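Local coordinates for type II restriction enzyme BsoBI (Geobacillus stearothermophilus, PDB 1DC1), which recognises the degenerate double-stranded DNA sequence 5'-CYCGRG-3' as a homodimer and cleaves it after the first C, at residues 71-76 with 92-97; 50-55 with 65-70; 58-63 with 102-107; 44-49 with 117-122. One frame throughout, in Å; residues are numbered along the deposited sequence. Where two conformers were deposited one is given.

Contact 1 of 4, residues 71-76 with 92-97; sequences ALLYAS and KESINN. With nucleotides of chain B.
I95 lies against the backbone of L73, with CG1 3.8 Å from the CA of L73. With CG1 anti to its own carbonyl carbon (chi1 -69°), I95 leaves CG2 for L72. There CG2 meets CD1 of L72 at 3.8 Å, and the two side chains cross at about a right angle. Cutting I95 back to an alanine would probably open a gap over L73 and leave CD1 of L72 without its packing mate. CD1 of L73 touches the CB of S94. The OG atoms of S76 and S94 lie only 2.4 Å apart, a doubtful geometry. A water adds a clearer bridge, giving hydrogen bonds to S76 O and S94 O and accepting one from S94 OG. Segments 71-75 and 92-97, of helices 69-75 and 88-103, cross at 69° with axes 8.5 Å apart at closest approach, in the helical part of this PDDEXK-clan nuclease. L114 of helix 110-152 packs on L72. S76 O also accepts a hydrogen bond from N36 of the second subunit. The CB of Y74 points away from 92-97, and its hydroxyl reaches the DNA. This OH donates a 2.5 Å hydrogen bond to OP1 of DG10 of chain B, which lies at the ring edge, in plane.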
# COMPACT_ATOMS: atom_id res chain seq x y z
N ALA D 71 1.92 15.07 -20.88
CA ALA D 71 1.95 13.67 -21.31
C ALA D 71 3.43 13.24 -21.48
O ALA D 71 3.83 12.15 -21.08
CB ALA D 71 1.19 13.50 -22.63
N LEU D 72 4.25 14.11 -22.09
CA LEU D 72 5.67 13.83 -22.26
C LEU D 72 6.35 13.66 -20.89
O LEU D 72 7.16 12.73 -20.70
CB LEU D 72 6.43 14.95 -23.02
CG LEU D 72 6.16 15.28 -24.47
CD1 LEU D 72 7.24 16.32 -24.92
CD2 LEU D 72 6.24 14.03 -25.32
N LEU D 73 6.02 14.53 -19.93
CA LEU D 73 6.61 14.41 -18.60
C LEU D 73 6.16 13.08 -18.00
O LEU D 73 7.00 12.35 -17.44
CB LEU D 73 6.20 15.55 -17.67
CG LEU D 73 6.71 15.52 -16.20
CD1 LEU D 73 8.26 15.55 -16.14
CD2 LEU D 73 6.10 16.71 -15.45
N TYR D 74 4.88 12.73 -18.14
CA TYR D 74 4.43 11.47 -17.59
C TYR D 74 5.13 10.27 -18.23
O TYR D 74 5.59 9.37 -17.52
CB TYR D 74 2.91 11.34 -17.72
CG TYR D 74 2.32 10.53 -16.56
CD1 TYR D 74 2.45 9.12 -16.52
CD2 TYR D 74 1.72 11.17 -15.45
CE1 TYR D 74 2.00 8.36 -15.39
CE2 TYR D 74 1.28 10.43 -14.35
CZ TYR D 74 1.43 9.02 -14.34
OH TYR D 74 1.07 8.29 -13.27
N ALA D 75 5.21 10.27 -19.56
CA ALA D 75 5.87 9.20 -20.32
C ALA D 75 7.36 9.07 -19.99
O ALA D 75 7.93 8.00 -20.19
CB ALA D 75 5.68 9.40 -21.84
N SER D 76 7.96 10.16 -19.48
CA SER D 76 9.37 10.19 -19.11
C SER D 76 9.61 9.52 -17.76
O SER D 76 10.74 9.48 -17.29
CB SER D 76 9.90 11.64 -19.13
OG SER D 76 9.79 12.28 -17.87
N LYS D 92 12.00 19.42 -17.26
CA LYS D 92 12.53 19.55 -18.62
C LYS D 92 13.63 18.53 -18.83
O LYS D 92 13.72 17.90 -19.89
CB LYS D 92 13.00 20.98 -18.83
CG LYS D 92 11.78 21.90 -18.81
CD LYS D 92 11.93 23.09 -19.71
CE LYS D 92 10.74 24.00 -19.54
NZ LYS D 92 10.94 25.16 -20.43
N GLU D 93 14.43 18.31 -17.80
CA GLU D 93 15.49 17.35 -17.92
C GLU D 93 14.92 15.94 -18.12
O GLU D 93 15.42 15.19 -18.93
CB GLU D 93 16.32 17.43 -16.67
CG GLU D 93 17.77 17.39 -16.92
CD GLU D 93 18.52 17.16 -15.62
OE1 GLU D 93 18.52 18.11 -14.77
OE2 GLU D 93 19.07 16.04 -15.47
N SER D 94 13.89 15.61 -17.37
CA SER D 94 13.27 14.30 -17.50
C SER D 94 12.75 14.11 -18.93
O SER D 94 12.88 13.05 -19.50
CB SER D 94 12.06 14.16 -16.52
OG SER D 94 11.65 12.80 -16.38
N ILE D 95 12.14 15.16 -19.49
CA ILE D 95 11.61 15.03 -20.83
C ILE D 95 12.75 14.85 -21.82
O ILE D 95 12.65 14.03 -22.73
CB ILE D 95 10.71 16.25 -21.23
CG1 ILE D 95 9.40 16.25 -20.41
CG2 ILE D 95 10.35 16.18 -22.73
CD1 ILE D 95 8.63 17.56 -20.50
N ASN D 96 13.85 15.57 -21.64
CA ASN D 96 14.99 15.39 -22.54
C ASN D 96 15.55 13.97 -22.44
O ASN D 96 15.97 13.38 -23.44
CB ASN D 96 16.08 16.43 -22.24
CG ASN D 96 15.62 17.86 -22.56
OD1 ASN D 96 14.78 18.08 -23.46
ND2 ASN D 96 16.14 18.84 -21.81
N ASN D 97 15.51 13.40 -21.24
CA ASN D 97 16.02 12.04 -21.07
C ASN D 97 15.18 11.08 -21.88
O ASN D 97 15.69 10.16 -22.50
CB ASN D 97 16.00 11.67 -19.59
CG ASN D 97 17.05 12.44 -18.79
OD1 ASN D 97 18.04 12.95 -19.35
ND2 ASN D 97 16.84 12.53 -17.46
P DG B 10 -0.11 9.11 -10.07
OP1 DG B 10 0.15 9.71 -11.40
OP2 DG B 10 0.37 9.80 -8.85
O5' DG B 10 -1.65 8.73 -10.00
C5' DG B 10 -2.61 9.57 -9.39
C4' DG B 10 -3.73 8.72 -8.82
O4' DG B 10 -3.18 7.77 -7.89
C3' DG B 10 -4.70 9.56 -8.01
O3' DG B 10 -5.80 9.89 -8.82
C2' DG B 10 -5.14 8.66 -6.88
C1' DG B 10 -3.92 7.79 -6.66
N9 DG B 10 -3.03 8.26 -5.61
C8 DG B 10 -1.71 8.65 -5.77
N7 DG B 10 -1.13 8.92 -4.64
C5 DG B 10 -2.12 8.73 -3.68
C6 DG B 10 -2.07 8.86 -2.24
O6 DG B 10 -1.13 9.23 -1.53
N1 DG B 10 -3.30 8.52 -1.65
C2 DG B 10 -4.45 8.19 -2.35
N2 DG B 10 -5.57 7.95 -1.60
N3 DG B 10 -4.51 8.10 -3.69
C4 DG B 10 -3.31 8.35 -4.27
O HOH W 1 13.33 10.63 -18.03

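Contact 2 of 4, residues 50-55 with 65-70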
# COMPACT_ATOMS: atom_id res chain seq x y z
N LYS D 50 -1.48 10.18 -29.48
CA LYS D 50 -0.82 9.82 -30.71
C LYS D 50 -1.20 10.77 -31.87
O LYS D 50 -0.35 11.14 -32.69
CB LYS D 50 -1.15 8.37 -31.10
CG LYS D 50 -0.37 7.86 -32.30
CD LYS D 50 -0.71 6.44 -32.58
CE LYS D 50 0.06 5.89 -33.78
NZ LYS D 50 0.10 4.40 -33.71
N VAL D 51 -2.47 11.15 -31.94
CA VAL D 51 -2.93 12.05 -32.99
C VAL D 51 -2.17 13.37 -32.84
O VAL D 51 -1.65 13.91 -33.81
CB VAL D 51 -4.45 12.31 -32.89
CG1 VAL D 51 -4.81 13.55 -33.72
CG2 VAL D 51 -5.24 11.06 -33.33
N ALA D 52 -2.09 13.89 -31.62
CA ALA D 52 -1.40 15.16 -31.37
C ALA D 52 0.09 15.09 -31.60
O ALA D 52 0.68 15.96 -32.21
CB ALA D 52 -1.66 15.60 -29.95
N ALA D 53 0.71 14.03 -31.11
CA ALA D 53 2.13 13.88 -31.22
C ALA D 53 2.58 13.59 -32.62
O ALA D 53 3.73 13.89 -32.97
CB ALA D 53 2.60 12.78 -30.31
N SER D 54 1.70 12.98 -33.42
CA SER D 54 2.08 12.59 -34.76
C SER D 54 2.45 13.73 -35.71
O SER D 54 3.06 13.47 -36.77
CB SER D 54 1.01 11.70 -35.35
OG SER D 54 1.11 10.40 -34.79
N VAL D 55 2.12 14.97 -35.36
CA VAL D 55 2.54 16.08 -36.21
C VAL D 55 4.07 16.34 -36.09
O VAL D 55 4.64 16.96 -36.98
CB VAL D 55 1.71 17.37 -35.98
CG1 VAL D 55 0.24 17.01 -35.79
CG2 VAL D 55 2.24 18.12 -34.83
N LEU D 65 5.16 21.02 -29.24
CA LEU D 65 3.72 20.81 -29.15
C LEU D 65 3.36 21.02 -27.67
O LEU D 65 3.37 20.09 -26.85
CB LEU D 65 3.39 19.40 -29.63
CG LEU D 65 3.97 19.04 -31.02
CD1 LEU D 65 3.74 17.58 -31.37
CD2 LEU D 65 3.32 19.92 -32.03
N GLU D 66 3.04 22.26 -27.31
CA GLU D 66 2.75 22.54 -25.91
C GLU D 66 1.63 21.71 -25.32
O GLU D 66 1.68 21.34 -24.14
CB GLU D 66 2.52 24.05 -25.70
CG GLU D 66 1.37 24.62 -26.50
CD GLU D 66 1.06 26.10 -26.16
OE1 GLU D 66 1.99 26.92 -25.95
OE2 GLU D 66 -0.15 26.43 -26.11
N ASP D 67 0.65 21.34 -26.14
CA ASP D 67 -0.50 20.54 -25.70
C ASP D 67 -0.20 19.14 -25.14
O ASP D 67 -1.01 18.56 -24.43
CB ASP D 67 -1.50 20.47 -26.86
CG ASP D 67 -0.79 20.31 -28.28
OD1 ASP D 67 0.05 21.18 -28.69
OD2 ASP D 67 -1.07 19.32 -29.00
N ILE D 68 0.99 18.63 -25.44
CA ILE D 68 1.41 17.31 -25.02
C ILE D 68 2.55 17.29 -23.99
O ILE D 68 3.04 16.21 -23.61
CB ILE D 68 1.87 16.49 -26.24
CG1 ILE D 68 3.14 17.08 -26.80
CG2 ILE D 68 0.77 16.43 -27.32
CD1 ILE D 68 3.74 16.18 -27.87
N GLN D 69 2.99 18.46 -23.52
CA GLN D 69 4.10 18.45 -22.55
C GLN D 69 3.85 17.69 -21.25
O GLN D 69 4.77 17.05 -20.72
CB GLN D 69 4.61 19.87 -22.25
CG GLN D 69 5.13 20.65 -23.50
CD GLN D 69 6.12 19.86 -24.35
OE1 GLN D 69 7.27 19.57 -23.91
NE2 GLN D 69 5.69 19.47 -25.56
N ASP D 70 2.64 17.73 -20.72
CA ASP D 70 2.37 16.99 -19.48
C ASP D 70 2.45 15.50 -19.73
O ASP D 70 3.01 14.75 -18.92
CB ASP D 70 1.02 17.42 -18.93
CG ASP D 70 1.02 18.90 -18.52
OD1 ASP D 70 1.94 19.35 -17.80
OD2 ASP D 70 0.11 19.63 -18.92
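L65 overlaps V55 with both of its methyl groups. CD2 of L65 is 3.5 Å from CG2 of V55, a snug methyl contact, and CD1 is only slightly farther from the same methyl. The two side chains cross obliquely. V55 holds CG2 between its backbone N and carbonyl carbon, which turns this methyl to the leucine. CD1 of L65 also sits 3.6 Å from the carbonyl oxygen of A52. A second patch lies deeper. CB of A52 meets CG2 of I68 at 3.7 Å, and A53 adds a looser contact from its CB to CD1 of I68. No hydrogen bond joins the two segments, so the contact is apolar packing of small and branched side chains. Polar bonds instead shape each segment. The carbonyl oxygen of L65 takes two donors, one from each face of the carbonyl. One is I68 N. The other is Q69 NE2 at 2.7 Å, in a nearly straight bond that comes from above the carbonyl plane. This ties the turn at L65 to the start of the next helix; the same NE2 also bonds to L62 O, which helps hold the amide. In 50-55, K50 O is gripped twice, by S54 N and by S54 OG at 2.7 Å. The contact joins the C-terminal end of helix 21-53 to the turn leading into helix 69-75. L114 of helix 110-152 packs on A53, and K50 makes a salt bridge to D112 of that same helix.

Contact 3 of 4, residues 58-63 with 102-107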
# COMPACT_ATOMS: atom_id res chain seq x y z
N THR D 58 10.08 14.61 -35.81
CA THR D 58 11.25 14.12 -35.09
C THR D 58 11.01 14.21 -33.60
O THR D 58 10.21 15.02 -33.17
CB THR D 58 12.53 14.96 -35.39
OG1 THR D 58 12.45 16.22 -34.71
CG2 THR D 58 12.67 15.19 -36.90
N PRO D 59 11.67 13.36 -32.81
CA PRO D 59 11.47 13.43 -31.36
C PRO D 59 11.65 14.84 -30.82
O PRO D 59 10.87 15.28 -29.99
CB PRO D 59 12.50 12.46 -30.81
CG PRO D 59 12.67 11.46 -31.89
CD PRO D 59 12.51 12.22 -33.20
N LYS D 60 12.66 15.58 -31.29
CA LYS D 60 12.88 16.92 -30.75
C LYS D 60 11.75 17.83 -31.07
O LYS D 60 11.51 18.80 -30.37
CB LYS D 60 14.19 17.51 -31.25
CG LYS D 60 15.34 17.03 -30.40
CD LYS D 60 16.66 17.58 -30.89
CE LYS D 60 17.77 16.51 -30.93
NZ LYS D 60 18.21 16.13 -32.34
N ASP D 61 11.03 17.52 -32.14
CA ASP D 61 9.91 18.36 -32.53
C ASP D 61 8.78 18.29 -31.50
O ASP D 61 7.98 19.23 -31.40
CB ASP D 61 9.38 17.93 -33.90
CG ASP D 61 10.25 18.42 -35.07
OD1 ASP D 61 11.03 19.39 -34.88
OD2 ASP D 61 10.13 17.81 -36.16
N LEU D 62 8.73 17.21 -30.72
CA LEU D 62 7.69 17.01 -29.70
C LEU D 62 7.75 18.12 -28.64
O LEU D 62 6.74 18.45 -28.01
CB LEU D 62 7.82 15.59 -29.06
CG LEU D 62 7.71 14.34 -29.98
CD1 LEU D 62 8.21 13.08 -29.31
CD2 LEU D 62 6.26 14.17 -30.42
N LEU D 63 8.94 18.70 -28.47
CA LEU D 63 9.14 19.78 -27.50
C LEU D 63 8.35 21.04 -27.84
O LEU D 63 8.16 21.92 -27.00
CB LEU D 63 10.61 20.11 -27.44
CG LEU D 63 11.42 18.96 -26.89
CD1 LEU D 63 12.93 19.22 -26.98
CD2 LEU D 63 10.98 18.80 -25.45
N PHE D 102 15.17 7.22 -25.20
CA PHE D 102 14.21 6.28 -25.79
C PHE D 102 13.63 6.63 -27.17
O PHE D 102 13.56 5.77 -28.06
CB PHE D 102 13.07 6.06 -24.77
CG PHE D 102 13.56 5.54 -23.45
CD1 PHE D 102 14.09 4.25 -23.36
CD2 PHE D 102 13.48 6.31 -22.31
CE1 PHE D 102 14.52 3.74 -22.13
CE2 PHE D 102 13.92 5.79 -21.07
CZ PHE D 102 14.43 4.50 -20.98
N LEU D 103 13.24 7.88 -27.36
CA LEU D 103 12.60 8.22 -28.60
C LEU D 103 13.54 8.28 -29.76
O LEU D 103 13.25 7.74 -30.80
CB LEU D 103 11.79 9.52 -28.45
CG LEU D 103 10.75 9.54 -27.29
CD1 LEU D 103 9.87 10.77 -27.39
CD2 LEU D 103 9.90 8.27 -27.28
N GLU D 104 14.69 8.92 -29.60
CA GLU D 104 15.63 8.96 -30.73
C GLU D 104 16.07 7.54 -31.06
O GLU D 104 16.10 7.13 -32.21
CB GLU D 104 16.74 9.90 -30.37
CG GLU D 104 16.12 11.18 -29.93
CD GLU D 104 17.04 12.35 -29.91
OE1 GLU D 104 18.14 12.21 -29.33
OE2 GLU D 104 16.64 13.40 -30.46
N PRO D 105 16.45 6.77 -30.05
CA PRO D 105 16.84 5.38 -30.33
C PRO D 105 15.76 4.53 -31.04
O PRO D 105 16.11 3.55 -31.72
CB PRO D 105 17.19 4.82 -28.93
CG PRO D 105 17.64 6.03 -28.17
CD PRO D 105 16.71 7.14 -28.65
N ALA D 106 14.47 4.85 -30.85
CA ALA D 106 13.37 4.09 -31.48
C ALA D 106 13.25 4.47 -32.96
O ALA D 106 12.48 3.86 -33.73
CB ALA D 106 12.05 4.36 -30.77
N GLY D 107 14.00 5.51 -33.33
CA GLY D 107 14.06 5.96 -34.71
C GLY D 107 12.72 6.15 -35.38
O GLY D 107 11.96 7.02 -34.98
O HOH W 2 15.02 14.44 -32.93
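L62 and L103 both hold CG anti to the carbonyl carbon (chi1 -59° and -54°), and this brings their CD1 methyls together. The pair is closely pressed, 3.4 Å from CD1 of L62 to CD1 of L103, and the side chains meet at a slant. An ST motif opens 58-63: OG1 of T58 accepts a hydrogen bond from D61 N, three residues on. The residues that follow have helical backbone angles and belong to the connection between helices 21-53 and 69-75. They pack on the C-terminal end of helix 88-103. P59 fills the middle. Its ring lies against L103 and E104, with CB 3.8 Å from the CB of L103 and 3.9 Å from CG of E104. This apolar strip is buried at L62 and L103 and grows more polar outward, at K60 and E104. F110 of helix 110-152 touches both P59 and L62, and I99 of helix 88-103 packs on P59 and E104. Beyond E104 the chain leaves in a type I beta turn from E104 to G107. At the outer edge the side chains of K60 and E104 cross at about a right angle. K60 bends at its last two torsions, and its CE comes nearer to the carboxylate than its amino group does. The salt bridge is therefore long, with NZ 3.7 Å from OE2 of E104. A water bridges the same two residues: it accepts from K60 N at 3.1 Å and donates to OE2 of E104.

Contact 4 of 4, residues 44-49 with 117-122; sequences ERARAL and RYLLFQ
The two helical segments run nearly antiparallel, at 155°, with their axes 10.3 Å apart at closest approach. A46 and L119 are the nearest pair of CA atoms, 6.8 Å apart. Y118 fills the space between the helices. Its CG is anti to the backbone N (chi1 168°), and the ring reaches across to segment 44-49. CD2 of L49 sits over one ring face in a CH-pi contact, 3.8 Å from the ring centroid of Y118. CG of Q122, on the tyrosine's own helix, covers the opposite face, so the ring is clamped. CB of A46 packs on CD2 of L119 at 3.6 Å. At the far end of the ring, a water is 2.9 Å from the OH of Y118 and accepts a hydrogen bond from R45 NE. With a serine in place of Y118, L49 and Q122 would probably face a gap and the water would lose a partner. A75 of helix 69-75 also touches the tyrosine, and F116 of the second subunit packs on L119. This is antiparallel packing of two long helices, 21-53 and 110-152, in the helical part of a PDDEXK-clan endonuclease.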
# COMPACT_ATOMS: atom_id res chain seq x y z
N GLU D 44 -8.25 6.00 -24.59
CA GLU D 44 -8.65 7.06 -25.50
C GLU D 44 -7.69 8.25 -25.38
O GLU D 44 -7.36 8.86 -26.40
CB GLU D 44 -10.10 7.50 -25.27
CG GLU D 44 -10.60 8.29 -26.49
CD GLU D 44 -12.04 8.78 -26.39
OE1 GLU D 44 -12.70 8.51 -25.35
OE2 GLU D 44 -12.52 9.43 -27.35
N ARG D 45 -7.23 8.58 -24.16
CA ARG D 45 -6.25 9.67 -24.03
C ARG D 45 -4.94 9.30 -24.78
O ARG D 45 -4.30 10.17 -25.36
CB ARG D 45 -5.97 10.00 -22.55
CG ARG D 45 -7.10 10.83 -21.89
CD ARG D 45 -6.74 11.29 -20.45
NE ARG D 45 -6.72 10.18 -19.48
CZ ARG D 45 -7.77 9.79 -18.76
NH1 ARG D 45 -8.93 10.42 -18.90
NH2 ARG D 45 -7.67 8.77 -17.95
N ALA D 46 -4.56 8.01 -24.77
CA ALA D 46 -3.38 7.54 -25.48
C ALA D 46 -3.63 7.69 -27.00
O ALA D 46 -2.75 8.14 -27.72
CB ALA D 46 -3.05 6.11 -25.09
N ARG D 47 -4.84 7.35 -27.48
CA ARG D 47 -5.18 7.51 -28.89
C ARG D 47 -5.08 9.00 -29.26
O ARG D 47 -4.57 9.36 -30.33
CB ARG D 47 -6.63 7.01 -29.17
CG ARG D 47 -6.91 5.51 -29.05
CD ARG D 47 -6.44 4.70 -30.25
NE ARG D 47 -6.73 3.26 -30.13
CZ ARG D 47 -6.34 2.32 -30.99
NH1 ARG D 47 -5.62 2.61 -32.06
NH2 ARG D 47 -6.69 1.05 -30.81
N ALA D 48 -5.60 9.86 -28.39
CA ALA D 48 -5.59 11.28 -28.65
C ALA D 48 -4.17 11.81 -28.65
O ALA D 48 -3.82 12.67 -29.47
CB ALA D 48 -6.41 12.00 -27.62
N LEU D 49 -3.34 11.31 -27.73
CA LEU D 49 -1.93 11.73 -27.66
C LEU D 49 -1.22 11.36 -28.95
O LEU D 49 -0.45 12.15 -29.46
CB LEU D 49 -1.15 11.09 -26.48
CG LEU D 49 0.39 11.33 -26.33
CD1 LEU D 49 0.75 12.83 -26.05
CD2 LEU D 49 0.92 10.43 -25.20
N ARG D 117 5.20 4.12 -23.74
CA ARG D 117 5.72 4.55 -22.44
C ARG D 117 4.69 5.33 -21.66
O ARG D 117 4.57 5.17 -20.45
CB ARG D 117 7.00 5.33 -22.59
CG ARG D 117 8.13 4.33 -22.81
CD ARG D 117 9.54 4.87 -23.25
NE ARG D 117 10.44 3.71 -23.28
CZ ARG D 117 11.03 3.20 -22.20
NH1 ARG D 117 10.85 3.75 -21.00
NH2 ARG D 117 11.74 2.09 -22.31
N TYR D 118 3.94 6.17 -22.37
CA TYR D 118 2.90 6.96 -21.72
C TYR D 118 1.86 5.98 -21.04
O TYR D 118 1.46 6.20 -19.90
CB TYR D 118 2.27 7.86 -22.79
CG TYR D 118 1.02 8.50 -22.32
CD1 TYR D 118 1.06 9.63 -21.52
CD2 TYR D 118 -0.23 7.95 -22.67
CE1 TYR D 118 -0.14 10.22 -21.07
CE2 TYR D 118 -1.40 8.52 -22.23
CZ TYR D 118 -1.36 9.65 -21.45
OH TYR D 118 -2.54 10.23 -21.09
N LEU D 119 1.47 4.90 -21.73
CA LEU D 119 0.50 3.92 -21.21
C LEU D 119 1.09 3.07 -20.08
O LEU D 119 0.45 2.81 -19.07
CB LEU D 119 0.00 2.99 -22.35
CG LEU D 119 -1.05 3.58 -23.32
CD1 LEU D 119 -1.09 2.78 -24.65
CD2 LEU D 119 -2.43 3.59 -22.62
N LEU D 120 2.30 2.59 -20.29
CA LEU D 120 2.96 1.81 -19.27
C LEU D 120 2.97 2.58 -17.93
O LEU D 120 2.66 1.98 -16.90
CB LEU D 120 4.40 1.50 -19.70
CG LEU D 120 5.19 0.68 -18.67
CD1 LEU D 120 4.53 -0.72 -18.64
CD2 LEU D 120 6.72 0.66 -19.01
N PHE D 121 3.38 3.86 -17.93
CA PHE D 121 3.41 4.62 -16.67
C PHE D 121 1.99 5.02 -16.20
O PHE D 121 1.70 5.03 -15.01
CB PHE D 121 4.36 5.84 -16.78
CG PHE D 121 5.82 5.46 -17.01
CD1 PHE D 121 6.41 4.42 -16.29
CD2 PHE D 121 6.54 6.05 -18.01
CE1 PHE D 121 7.70 3.98 -16.59
CE2 PHE D 121 7.82 5.61 -18.31
CZ PHE D 121 8.40 4.58 -17.62
N GLN D 122 1.09 5.33 -17.14
CA GLN D 122 -0.30 5.68 -16.80
C GLN D 122 -1.01 4.46 -16.14
O GLN D 122 -1.96 4.61 -15.41
CB GLN D 122 -1.06 6.12 -18.06
CG GLN D 122 -0.81 7.59 -18.41
CD GLN D 122 -1.56 8.56 -17.48
OE1 GLN D 122 -0.97 9.44 -16.85
NE2 GLN D 122 -2.87 8.39 -17.41
O HOH W 3 -4.27 8.30 -19.73

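In the fold
From the N terminus, helix 21-53 supplies the first segments of two closures: 44-49 opens contact 4 and 50-55 opens contact 2. The connection after it opens contact 3 at 58-63. Contact 2 closes at 65-70, inside the loop of contact 3, so these two cross. Helix 69-75 then opens contact 1, which closes on helix 88-103. Contact 3 closes at the end of that helix, with contact 1 nested inside it. Contact 4 closes last, on helix 110-152, and encloses all the others. Together they tie five pieces: the long helices 21-53 and 110-152, the helices 69-75 and 88-103 between them, and the 58-63 connection.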